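Local coordinates for protein spectinomycin phosphotransferase (Legionella pneumophila, PDB 3I1A) that probably transfers a phosphate group from a nucleotide to spectinomycin, giving resistance to that antibiotic, and resembles protein kinases, at residues Lys239-Asp242 against Leu243-Gly247; Ile270-Lys274 against Thr275-Tyr279; Glu283-Val286 against Glu287-Val291. All blocks are in the same frame, centred on the assembly; numbering follows the deposited sequence.

In the fold
The three contacts come in series along the chain and share the helical part of this kinase-like enzyme. Contact 1 closes the short helix 240-243, which follows strand 235-237; contact 2 starts helix 274-297, and contact 3 lies farther along that same helix. The centres of contacts 1 and 2 are about 8 Å apart, those of 1 and 3 about 16 Å, and those of 2 and 3 about 19 Å. Residues 239-247 touch both of the others, Glu-240 meeting Asp-273 and Phe-245 meeting Arg-284. The side chain of Arg-284 comes to about 7 Å from that of Asn-217, which binds magnesium in another structure of this protein; none is bound here.

Contact 1. Residues Lys239-Asp242 against Leu243-Gly247; sequences KERD and LMFIG
Leu-243 N reaches Lys-239 O at 3.1 Å, an oxygen that also accepts from Asp-242 N, and Met-244 N bonds Glu-240 O. Phe-245 N to Asp-242 O, an i to i+3 bond, overlaps the helix end, and Ile-246 N to Leu-243 O (3.0 Å) closes a type I turn; the short helix thus passes through a 3-10-like step into a beta turn.

Among apolar contacts, the aliphatic stem of Lys-239 lies against Leu-243, with CD 3.8 Å from CD1.

The charged pair lies within 239-242: Lys-239 NZ forms a salt bridge with its neighbour Glu-240 OE2 (2.9 Å) and also meets Asn-271 O.

Arg-241 NH2 approaches Met-244 SD at 3.5 Å, the two chains running side by side. Bends in the methionine carry its CE over the centre of the Phe-245 ring, 3.6 Å above the plane. At the ring edge lie Asp-242 O and, 3.4 Å from Phe-245 CE1, Arg-241 O, a buried carbonyl with no partner in the model. The Phe-245 side chain is about 7 Å from that of Asn-217.

The Asp-242 carboxylate bonds His-129 and, after strand 207-209, backbone His-210 and Ser-211. Leu-243 packs on helix 257-267, Arg-241 and Met-244 on helix 274-297.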
loop_
_atom_site.group_PDB
_atom_site.type_symbol
_atom_site.label_atom_id
_atom_site.label_comp_id
_atom_site.label_asym_id
_atom_site.label_seq_id
_atom_site.Cartn_x
_atom_site.Cartn_y
_atom_site.Cartn_z
ATOM N N LYS A 239 0.313 -13.138 -9.162
ATOM C CA LYS A 239 -0.636 -13.015 -8.064
ATOM C C LYS A 239 0.032 -13.054 -6.700
ATOM O O LYS A 239 -0.510 -12.503 -5.734
ATOM C CB LYS A 239 -1.689 -14.134 -8.143
ATOM C CG LYS A 239 -1.141 -15.569 -7.991
ATOM C CD LYS A 239 -2.303 -16.584 -8.045
ATOM C CE LYS A 239 -1.838 -18.017 -7.721
ATOM N NZ LYS A 239 -0.816 -18.563 -8.665
ATOM N N GLU A 240 1.191 -13.711 -6.617
ATOM C CA GLU A 240 1.905 -13.823 -5.359
ATOM C C GLU A 240 2.342 -12.463 -4.790
ATOM O O GLU A 240 2.625 -12.349 -3.595
ATOM C CB GLU A 240 3.093 -14.792 -5.527
ATOM C CG GLU A 240 2.675 -16.281 -5.710
ATOM C CD GLU A 240 2.087 -16.625 -7.078
ATOM O OE1 GLU A 240 2.231 -15.844 -8.049
ATOM O OE2 GLU A 240 1.480 -17.709 -7.188
ATOM N N ARG A 241 2.381 -11.441 -5.640
ATOM C CA ARG A 241 2.696 -10.071 -5.203
ATOM C C ARG A 241 1.708 -9.680 -4.092
ATOM O O ARG A 241 2.061 -8.962 -3.133
ATOM C CB ARG A 241 2.525 -9.124 -6.378
ATOM C CG ARG A 241 2.397 -7.651 -6.014
ATOM C CD ARG A 241 3.729 -7.053 -5.611
ATOM N NE ARG A 241 4.012 -7.305 -4.198
ATOM C CZ ARG A 241 5.042 -6.768 -3.565
ATOM N NH1 ARG A 241 5.869 -5.957 -4.225
ATOM N NH2 ARG A 241 5.255 -7.053 -2.281
ATOM N N ASP A 242 0.455 -10.101 -4.247
ATOM C CA ASP A 242 -0.546 -9.830 -3.227
ATOM C C ASP A 242 -0.699 -10.984 -2.224
ATOM O O ASP A 242 -0.884 -10.761 -1.014
ATOM C CB ASP A 242 -1.930 -9.555 -3.855
ATOM C CG ASP A 242 -2.010 -8.201 -4.523
ATOM O OD1 ASP A 242 -1.130 -7.350 -4.271
ATOM O OD2 ASP A 242 -2.975 -7.980 -5.279
ATOM N N LEU A 243 -0.617 -12.223 -2.697
ATOM C CA LEU A 243 -0.814 -13.343 -1.787
ATOM C C LEU A 243 0.217 -13.441 -0.660
ATOM O O LEU A 243 -0.076 -14.009 0.389
ATOM C CB LEU A 243 -0.886 -14.671 -2.574
ATOM C CG LEU A 243 -2.102 -14.730 -3.514
ATOM C CD1 LEU A 243 -2.190 -16.118 -4.233
ATOM C CD2 LEU A 243 -3.373 -14.468 -2.708
ATOM N N MET A 244 1.402 -12.873 -0.870
ATOM C CA MET A 244 2.460 -12.945 0.126
ATOM C C MET A 244 2.052 -12.318 1.456
ATOM O O MET A 244 2.610 -12.653 2.504
ATOM C CB MET A 244 3.722 -12.255 -0.393
ATOM C CG MET A 244 3.565 -10.768 -0.630
ATOM S SD MET A 244 5.018 -9.792 -0.058
ATOM C CE MET A 244 4.517 -9.529 1.694
ATOM N N PHE A 245 1.075 -11.429 1.415
ATOM C CA PHE A 245 0.627 -10.763 2.633
ATOM C C PHE A 245 -0.242 -11.651 3.523
ATOM O O PHE A 245 -0.326 -11.428 4.735
ATOM C CB PHE A 245 -0.139 -9.490 2.272
ATOM C CG PHE A 245 0.746 -8.401 1.709
ATOM C CD1 PHE A 245 0.927 -8.268 0.329
ATOM C CD2 PHE A 245 1.439 -7.544 2.560
ATOM C CE1 PHE A 245 1.794 -7.295 -0.192
ATOM C CE2 PHE A 245 2.308 -6.563 2.037
ATOM C CZ PHE A 245 2.481 -6.444 0.672
ATOM N N ILE A 246 -0.885 -12.663 2.940
ATOM C CA ILE A 246 -1.754 -13.547 3.730
ATOM C C ILE A 246 -0.817 -14.457 4.502
ATOM O O ILE A 246 -0.113 -15.281 3.917
ATOM C CB ILE A 246 -2.706 -14.341 2.798
ATOM C CG1 ILE A 246 -3.434 -13.357 1.858
ATOM C CG2 ILE A 246 -3.704 -15.165 3.624
ATOM C CD1 ILE A 246 -4.269 -12.262 2.563
ATOM N N GLY A 247 -0.775 -14.275 5.820
ATOM C CA GLY A 247 0.151 -15.047 6.633
ATOM C C GLY A 247 1.550 -14.414 6.583
ATOM O O GLY A 247 2.524 -14.967 7.113
#

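Contact 2. Residues Ile270-Lys274 against Thr275-Tyr279; sequences INVDK and TILSY
Asp-273 lays its carboxylate across the side chain of Ile-276 at about a right angle, CG meeting the isoleucine CG1 at 3.7 Å and OD2 resting near CD1. The same aspartate is the N-cap of the helix that follows. With CG turned opposite its own backbone nitrogen (chi1 -172°), the carboxylate leans forward over the first turn, where OD1 takes two amide hydrogens. Thr-275 N meets it at 2.9 Å, nearly along the C-O axis but with a bent N-H direction. Ile-276 N lies farther off, at 3.2 Å, and comes from above the carboxylate plane, although its N-H points more directly at the oxygen. Two amides that have no carbonyl a turn earlier to bond are satisfied in this way. The negative group also sits where it would probably be favoured by the positive end of the helix dipole.

Regular helix bonding takes over at once. Leu-277 N donates to Asp-273 O at 2.9 Å, and Ser-278 N donates to Lys-274 O.

Before the cap, Val-272 supplies an apolar touch: its CG1 meets Leu-277 CD1 at 4.1 Å, beside the polar cap.

Helix 240-243 lies against this start, Glu-240 OE2 accepting from Asp-273 N while Leu-243 packs on Val-272 and Leu-277. Thr-275 and Ser-278 lean on Leu-195 of helix 182-198, and Ser-278 OG bonds Glu-330, just beyond helix 322-329.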
loop_
_atom_site.group_PDB
_atom_site.type_symbol
_atom_site.label_atom_id
_atom_site.label_comp_id
_atom_site.label_asym_id
_atom_site.label_seq_id
_atom_site.Cartn_x
_atom_site.Cartn_y
_atom_site.Cartn_z
ATOM N N ILE A 270 -5.672 -22.525 -4.920
ATOM C CA ILE A 270 -4.622 -22.921 -3.987
ATOM C C ILE A 270 -3.289 -23.251 -4.628
ATOM O O ILE A 270 -2.349 -23.651 -3.929
ATOM C CB ILE A 270 -5.060 -24.117 -3.112
ATOM C CG1 ILE A 270 -5.717 -25.194 -3.976
ATOM C CG2 ILE A 270 -5.975 -23.625 -2.009
ATOM C CD1 ILE A 270 -5.913 -26.502 -3.258
ATOM N N ASN A 271 -3.192 -23.121 -5.951
ATOM C CA ASN A 271 -1.907 -23.373 -6.600
ATOM C C ASN A 271 -1.138 -22.073 -6.604
ATOM O O ASN A 271 -1.258 -21.249 -7.511
ATOM C CB ASN A 271 -2.087 -23.903 -8.018
ATOM C CG ASN A 271 -2.650 -25.312 -8.020
ATOM O OD1 ASN A 271 -1.995 -26.246 -7.560
ATOM N ND2 ASN A 271 -3.879 -25.464 -8.500
ATOM N N VAL A 272 -0.331 -21.925 -5.562
ATOM C CA VAL A 272 0.458 -20.733 -5.340
ATOM C C VAL A 272 1.914 -21.077 -5.550
ATOM O O VAL A 272 2.414 -22.067 -5.014
ATOM C CB VAL A 272 0.184 -20.209 -3.901
ATOM C CG1 VAL A 272 0.981 -18.930 -3.611
ATOM C CG2 VAL A 272 -1.315 -19.937 -3.746
ATOM N N ASP A 273 2.595 -20.273 -6.358
ATOM C CA ASP A 273 3.999 -20.505 -6.658
ATOM C C ASP A 273 4.822 -20.088 -5.448
ATOM O O ASP A 273 4.965 -18.899 -5.156
ATOM C CB ASP A 273 4.410 -19.705 -7.896
ATOM C CG ASP A 273 5.797 -20.052 -8.373
ATOM O OD1 ASP A 273 6.699 -20.214 -7.534
ATOM O OD2 ASP A 273 5.993 -20.160 -9.596
ATOM N N LYS A 274 5.360 -21.080 -4.744
ATOM C CA LYS A 274 6.133 -20.843 -3.536
ATOM C C LYS A 274 7.437 -20.094 -3.736
ATOM O O LYS A 274 7.921 -19.417 -2.815
ATOM C CB LYS A 274 6.397 -22.172 -2.816
ATOM C CG LYS A 274 7.449 -22.088 -1.724
ATOM C CD LYS A 274 7.615 -23.429 -1.010
ATOM C CE LYS A 274 8.843 -23.430 -0.119
ATOM N NZ LYS A 274 10.102 -23.349 -0.925
ATOM N N THR A 275 8.014 -20.191 -4.926
ATOM C CA THR A 275 9.257 -19.494 -5.181
ATOM C C THR A 275 8.957 -18.005 -5.324
ATOM O O THR A 275 9.676 -17.161 -4.796
ATOM C CB THR A 275 9.931 -20.009 -6.461
ATOM O OG1 THR A 275 10.213 -21.416 -6.312
ATOM C CG2 THR A 275 11.197 -19.258 -6.728
ATOM N N ILE A 276 7.890 -17.679 -6.038
ATOM C CA ILE A 276 7.559 -16.276 -6.188
ATOM C C ILE A 276 7.028 -15.713 -4.866
ATOM O O ILE A 276 7.317 -14.573 -4.517
ATOM C CB ILE A 276 6.522 -16.033 -7.306
ATOM C CG1 ILE A 276 7.060 -16.577 -8.638
ATOM C CG2 ILE A 276 6.283 -14.509 -7.462
ATOM C CD1 ILE A 276 6.051 -16.461 -9.799
ATOM N N LEU A 277 6.279 -16.515 -4.118
ATOM C CA LEU A 277 5.749 -16.037 -2.835
ATOM C C LEU A 277 6.914 -15.749 -1.867
ATOM O O LEU A 277 6.922 -14.731 -1.170
ATOM C CB LEU A 277 4.819 -17.081 -2.201
ATOM C CG LEU A 277 3.959 -16.592 -1.024
ATOM C CD1 LEU A 277 2.741 -15.835 -1.539
ATOM C CD2 LEU A 277 3.467 -17.804 -0.223
ATOM N N SER A 278 7.901 -16.642 -1.832
ATOM C CA SER A 278 9.050 -16.441 -0.943
ATOM C C SER A 278 9.889 -15.248 -1.423
ATOM O O SER A 278 10.418 -14.481 -0.615
ATOM C CB SER A 278 9.915 -17.697 -0.881
ATOM O OG SER A 278 10.987 -17.510 0.044
ATOM N N TYR A 279 10.009 -15.091 -2.737
ATOM C CA TYR A 279 10.751 -13.963 -3.297
ATOM C C TYR A 279 10.158 -12.632 -2.805
ATOM O O TYR A 279 10.883 -11.734 -2.363
ATOM C CB TYR A 279 10.683 -13.963 -4.823
ATOM C CG TYR A 279 11.155 -12.649 -5.414
ATOM C CD1 TYR A 279 12.507 -12.315 -5.417
ATOM C CD2 TYR A 279 10.238 -11.701 -5.889
ATOM C CE1 TYR A 279 12.934 -11.072 -5.875
ATOM C CE2 TYR A 279 10.655 -10.447 -6.345
ATOM C CZ TYR A 279 12.010 -10.146 -6.334
ATOM O OH TYR A 279 12.417 -8.930 -6.794
#

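Contact 3. Residues Glu283-Val286 against Glu287-Val291; sequences ERIV and EDIAV
Four successive i to i+4 backbone bonds, from Glu-287 N to Glu-283 O through Ala-290 N to Val-286 O, join 283-286 to 287-291 as unbroken alpha helix; the shortest, Ile-289 N to Ile-285 O, is 2.8 Å.

One helix turn apart, the carboxylates of Glu-283 and Glu-287 meet with their planes 62° apart. In the conformer of Glu-287 described here, one of two, its OE2 is 3.0 Å from Glu-283 OE2; this approach of two acceptors is doubtful, and nothing firm follows from it. A water donates to Arg-284 O at 2.8 Å and may share its protons among several acceptors, Glu-287 OE1 among them.

Arg-284 stretches away from the helix, CG to NE fully extended, and its guanidinium stands 82° to the Asp-288 carboxylate. NH1 and OD2 are 3.8 Å apart in a long salt bridge: the oxygen lies well out of the guanidinium plane, with no N-H aimed at it. Ile-285 CG2 packs 4.0 Å from Ile-289 CD1, on the face covered by Leu-188 of helix 182-198.

Glu-283, Arg-284 and Asp-288 each have partners elsewhere: Glu-283 OE1 bonds Arg-151 and Ser-192, Arg-284 NH2 pairs with Asp-212, and Asp-288 OD2 bonds Tyr-312. Asp-288 thus offers Arg-284 charge rather than direction, and Arg-151 might ease any closeness of the two glutamates.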
loop_
_atom_site.group_PDB
_atom_site.type_symbol
_atom_site.label_atom_id
_atom_site.label_comp_id
_atom_site.label_asym_id
_atom_site.label_seq_id
_atom_site.Cartn_x
_atom_site.Cartn_y
_atom_site.Cartn_z
ATOM N N GLU A 283 12.003 -9.890 -0.578
ATOM C CA GLU A 283 12.244 -8.624 -1.265
ATOM C C GLU A 283 11.532 -7.427 -0.641
ATOM O O GLU A 283 12.070 -6.322 -0.616
ATOM C CB GLU A 283 11.851 -8.754 -2.744
ATOM C CG GLU A 283 11.915 -7.467 -3.556
ATOM C CD GLU A 283 13.303 -6.846 -3.687
ATOM O OE1 GLU A 283 14.324 -7.546 -3.502
ATOM O OE2 GLU A 283 13.366 -5.641 -4.001
ATOM N N ARG A 284 10.313 -7.618 -0.140
ATOM C CA ARG A 284 9.640 -6.482 0.479
ATOM C C ARG A 284 10.427 -6.030 1.715
ATOM O O ARG A 284 10.499 -4.834 1.993
ATOM C CB ARG A 284 8.218 -6.839 0.897
ATOM C CG ARG A 284 7.392 -5.603 1.259
ATOM C CD ARG A 284 5.949 -6.001 1.616
ATOM N NE ARG A 284 5.151 -4.817 1.927
ATOM C CZ ARG A 284 5.100 -4.242 3.126
ATOM N NH1 ARG A 284 5.796 -4.752 4.148
ATOM N NH2 ARG A 284 4.373 -3.138 3.293
ATOM N N ILE A 285 11.017 -6.979 2.446
ATOM C CA ILE A 285 11.807 -6.610 3.639
ATOM C C ILE A 285 13.084 -5.889 3.190
ATOM O O ILE A 285 13.507 -4.896 3.799
ATOM C CB ILE A 285 12.137 -7.849 4.501
ATOM C CG1 ILE A 285 10.830 -8.488 4.971
ATOM C CG2 ILE A 285 12.979 -7.461 5.715
ATOM C CD1 ILE A 285 10.973 -9.848 5.622
ATOM N N VAL A 286 13.698 -6.378 2.119
ATOM C CA VAL A 286 14.886 -5.728 1.577
ATOM C C VAL A 286 14.591 -4.275 1.226
ATOM O O VAL A 286 15.411 -3.384 1.503
ATOM C CB VAL A 286 15.400 -6.470 0.325
ATOM C CG1 VAL A 286 16.468 -5.629 -0.384
ATOM C CG2 VAL A 286 15.951 -7.821 0.725
ATOM N N GLU A 287 13.424 -4.043 0.620
ATOM C CA GLU A 287 12.971 -2.708 0.228
ATOM C C GLU A 287 12.884 -1.795 1.460
ATOM O O GLU A 287 13.327 -0.650 1.429
ATOM C CB GLU A 287 11.598 -2.802 -0.476
ATOM C CG GLU A 287 11.680 -2.907 -2.000
ATOM C CD GLU A 287 10.468 -3.573 -2.656
ATOM O OE1 GLU A 287 9.325 -3.256 -2.264
ATOM O OE2 GLU A 287 10.673 -4.403 -3.572
ATOM N N ASP A 288 12.305 -2.311 2.536
ATOM C CA ASP A 288 12.172 -1.554 3.790
ATOM C C ASP A 288 13.543 -1.359 4.477
ATOM O O ASP A 288 13.783 -0.323 5.093
ATOM C CB ASP A 288 11.236 -2.265 4.780
ATOM C CG ASP A 288 9.755 -1.998 4.495
ATOM O OD1 ASP A 288 9.448 -1.068 3.740
ATOM O OD2 ASP A 288 8.911 -2.722 5.059
ATOM N N ILE A 289 14.440 -2.337 4.387
ATOM C CA ILE A 289 15.741 -2.162 5.042
ATOM C C ILE A 289 16.446 -1.020 4.317
ATOM O O ILE A 289 17.148 -0.200 4.924
ATOM C CB ILE A 289 16.606 -3.481 4.976
ATOM C CG1 ILE A 289 16.040 -4.515 5.953
ATOM C CG2 ILE A 289 18.059 -3.194 5.356
ATOM C CD1 ILE A 289 16.644 -5.903 5.831
ATOM N N ALA A 290 16.269 -0.961 3.001
ATOM C CA ALA A 290 16.907 0.077 2.216
ATOM C C ALA A 290 16.378 1.462 2.571
ATOM O O ALA A 290 17.147 2.402 2.758
ATOM C CB ALA A 290 16.713 -0.204 0.708
ATOM N N VAL A 291 15.055 1.583 2.652
ATOM C CA VAL A 291 14.403 2.847 2.952
ATOM C C VAL A 291 14.616 3.321 4.386
ATOM O O VAL A 291 15.100 4.449 4.614
ATOM C CB VAL A 291 12.878 2.758 2.631
ATOM C CG1 VAL A 291 12.167 3.980 3.146
ATOM C CG2 VAL A 291 12.670 2.644 1.103
HETATM O O HOH W 1 8.910 -2.742 0.924
#